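Local coordinates for NAD(P)-dependent oxidoreductase (Pseudomonas putida, PDB 7A3W), which probably reduces imines with NADPH, serving as a biocatalyst for conjugate reduction and reductive amination, at residues A240-D243 with V244-G248. Sequence-based numbering, arbitrary orientation.
Sequences ASVD and VHVAG. With NDP (NADPH dihydro-nicotinamide-adenine-dinucleotide phosphate), chain C.
Val244 and Ser241 meet at the start of helix 242-258, through both backbone and side chain. Ser241 is the N-cap: OG, folded back between its own N and carbonyl carbon (chi1 68°), accepts Val244 N at 3.0 Å, satisfying an amide of the first turn. The methyls of Val244 face the pyrophosphate of NADPH, CG2 lying 3.4 Å from O2A and equally close to Ser241 OG, CG1 3.7 Å from O2N.

The Ser241 carbonyl in turn serves two donors of His245. Ser241 O accepts His245 N at 3.1 Å and His245 ND1 at 2.9 Å; the main-chain N comes nearly along the C=O direction, whereas ND1, with the oxygen close to its ring plane, approaches from 57° above the carbonyl plane. The ring reaches back to that oxygen because CG lies beside the backbone N, opposite the carbonyl carbon (chi1 -81°). Its CE1 packs against Ala240 CB at 3.5 Å.

This helix start, in the C-terminal domain of a reductive aminase-like enzyme, borders NADPH, which is also hydrogen-bonded by Asn38, Arg39 and Thr101 of the second subunit; the cofactor site thus spans the dimer interface. Ala240 CB touches the carboxamide nitrogen N7N at the nicotinamide end.

The far nitrogen of the imidazole, NE2, is hydrogen-bonded to Tyr129 OH of the second subunit, and Phe185 of that subunit meets the ring nearly perpendicularly. A leucine in place of His245 would probably leave that tyrosine hydroxyl without its imidazole mate and the Ser241 carbonyl with the helical N-H as its main donor. Asp243 carries the helical ladder onward, its O accepting Ala247 N at 3.0 Å, while on the exposed side its OD1 is hydrogen-bonded to Gln277 of helix 264-278.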
loop_
_atom_site.group_PDB
_atom_site.type_symbol
_atom_site.label_atom_id
_atom_site.label_comp_id
_atom_site.label_asym_id
_atom_site.label_seq_id
_atom_site.Cartn_x
_atom_site.Cartn_y
_atom_site.Cartn_z
ATOM N N ALA B 240 12.429 12.149 -9.760
ATOM C CA ALA B 240 12.593 12.684 -8.396
ATOM C C ALA B 240 13.794 11.996 -7.765
ATOM O O ALA B 240 13.935 10.776 -7.969
ATOM C CB ALA B 240 11.350 12.463 -7.576
ATOM N N SER B 241 14.611 12.724 -7.019
ATOM C CA SER B 241 15.774 12.123 -6.340
ATOM C C SER B 241 15.366 11.568 -4.976
ATOM O O SER B 241 14.466 12.102 -4.328
ATOM C CB SER B 241 16.883 13.120 -6.181
ATOM O OG SER B 241 16.498 14.129 -5.276
ATOM N N VAL B 242 16.105 10.581 -4.499
ATOM C CA VAL B 242 16.035 10.189 -3.063
ATOM C C VAL B 242 16.127 11.455 -2.182
ATOM O O VAL B 242 15.360 11.570 -1.215
ATOM C CB VAL B 242 17.117 9.148 -2.749
ATOM C CG1 VAL B 242 17.257 8.931 -1.261
ATOM C CG2 VAL B 242 16.847 7.845 -3.495
ATOM N N ASP B 243 17.038 12.390 -2.469
ATOM C CA ASP B 243 17.269 13.549 -1.566
ATOM C C ASP B 243 15.982 14.390 -1.451
ATOM O O ASP B 243 15.641 14.843 -0.372
ATOM C CB ASP B 243 18.442 14.388 -2.064
ATOM C CG ASP B 243 19.804 13.756 -1.840
ATOM O OD1 ASP B 243 19.929 12.875 -0.974
ATOM O OD2 ASP B 243 20.722 14.140 -2.560
ATOM N N VAL B 244 15.245 14.560 -2.545
ATOM C CA VAL B 244 13.985 15.349 -2.541
ATOM C C VAL B 244 12.903 14.546 -1.801
ATOM O O VAL B 244 12.154 15.155 -0.996
ATOM C CB VAL B 244 13.620 15.774 -3.975
ATOM C CG1 VAL B 244 12.206 16.301 -4.084
ATOM C CG2 VAL B 244 14.630 16.802 -4.496
ATOM N N HIS B 245 12.840 13.224 -1.982
ATOM C CA HIS B 245 11.940 12.341 -1.199
ATOM C C HIS B 245 12.213 12.539 0.297
ATOM O O HIS B 245 11.256 12.680 1.082
ATOM C CB HIS B 245 12.125 10.863 -1.562
ATOM C CG HIS B 245 11.416 10.446 -2.807
ATOM N ND1 HIS B 245 11.986 10.537 -4.046
ATOM C CD2 HIS B 245 10.205 9.885 -2.989
ATOM C CE1 HIS B 245 11.134 10.098 -4.969
ATOM N NE2 HIS B 245 10.046 9.672 -4.342
ATOM N N VAL B 246 13.480 12.616 0.678
ATOM C CA VAL B 246 13.812 12.729 2.122
ATOM C C VAL B 246 13.320 14.096 2.618
ATOM O O VAL B 246 12.675 14.158 3.695
ATOM C CB VAL B 246 15.315 12.511 2.369
ATOM C CG1 VAL B 246 15.708 12.920 3.783
ATOM C CG2 VAL B 246 15.681 11.056 2.170
ATOM N N ALA B 247 13.621 15.171 1.884
ATOM C CA ALA B 247 13.271 16.540 2.317
ATOM C C ALA B 247 11.758 16.611 2.497
ATOM O O ALA B 247 11.311 17.192 3.451
ATOM C CB ALA B 247 13.767 17.562 1.334
ATOM N N GLY B 248 11.000 16.046 1.563
ATOM C CA GLY B 248 9.528 16.023 1.641
ATOM C C GLY B 248 9.032 15.211 2.825
ATOM O O GLY B 248 8.147 15.692 3.544
HETATM P PA NDP C . 14.400 19.604 -7.485
HETATM O O1A NDP C . 14.506 18.997 -8.843
HETATM O O2A NDP C . 15.491 19.465 -6.444
HETATM O O5B NDP C . 14.204 21.164 -7.730
HETATM C C5B NDP C . 14.278 22.090 -6.627
HETATM C C4B NDP C . 14.051 23.480 -7.154
HETATM O O4B NDP C . 14.124 24.419 -6.045
HETATM C C3B NDP C . 15.073 23.973 -8.191
HETATM O O3B NDP C . 14.487 24.868 -9.127
HETATM C C2B NDP C . 16.036 24.741 -7.301
HETATM O O2B NDP C . 16.775 25.723 -8.018
HETATM C C1B NDP C . 15.037 25.419 -6.379
HETATM N N9A NDP C . 15.636 25.979 -5.175
HETATM C C8A NDP C . 16.304 25.364 -4.152
HETATM N N7A NDP C . 16.758 26.201 -3.252
HETATM C C5A NDP C . 16.342 27.440 -3.704
HETATM C C6A NDP C . 16.491 28.739 -3.194
HETATM N N6A NDP C . 17.139 29.020 -2.065
HETATM N N1A NDP C . 15.937 29.751 -3.906
HETATM C C2A NDP C . 15.276 29.477 -5.038
HETATM N N3A NDP C . 15.092 28.295 -5.623
HETATM C C4A NDP C . 15.651 27.313 -4.893
HETATM O O3 NDP C . 12.991 19.263 -6.818
HETATM P PN NDP C . 11.609 18.754 -7.463
HETATM O O1N NDP C . 11.287 19.508 -8.704
HETATM O O2N NDP C . 11.678 17.283 -7.560
HETATM O O5D NDP C . 10.585 19.101 -6.292
HETATM C C5D NDP C . 10.108 20.448 -6.132
HETATM C C4D NDP C . 9.008 20.456 -5.116
HETATM O O4D NDP C . 7.872 19.740 -5.650
HETATM C C3D NDP C . 9.320 19.836 -3.744
HETATM O O3D NDP C . 8.682 20.597 -2.739
HETATM C C2D NDP C . 8.740 18.427 -3.861
HETATM O O2D NDP C . 8.422 17.801 -2.612
HETATM C C1D NDP C . 7.514 18.718 -4.729
HETATM N N1N NDP C . 7.085 17.502 -5.471
HETATM C C2N NDP C . 7.909 16.872 -6.375
HETATM C C3N NDP C . 7.533 15.689 -6.988
HETATM C C7N NDP C . 8.428 14.938 -7.946
HETATM O O7N NDP C . 8.029 13.829 -8.330
HETATM N N7N NDP C . 9.610 15.437 -8.331
HETATM C C4N NDP C . 6.181 15.144 -6.710
HETATM C C5N NDP C . 5.331 16.021 -5.918
HETATM C C6N NDP C . 5.843 16.985 -5.194
HETATM P P2B NDP C . 18.223 25.234 -8.631
HETATM O O1X NDP C . 19.039 26.496 -8.804
HETATM O O2X NDP C . 18.838 24.293 -7.643
HETATM O O3X NDP C . 17.832 24.588 -9.955
#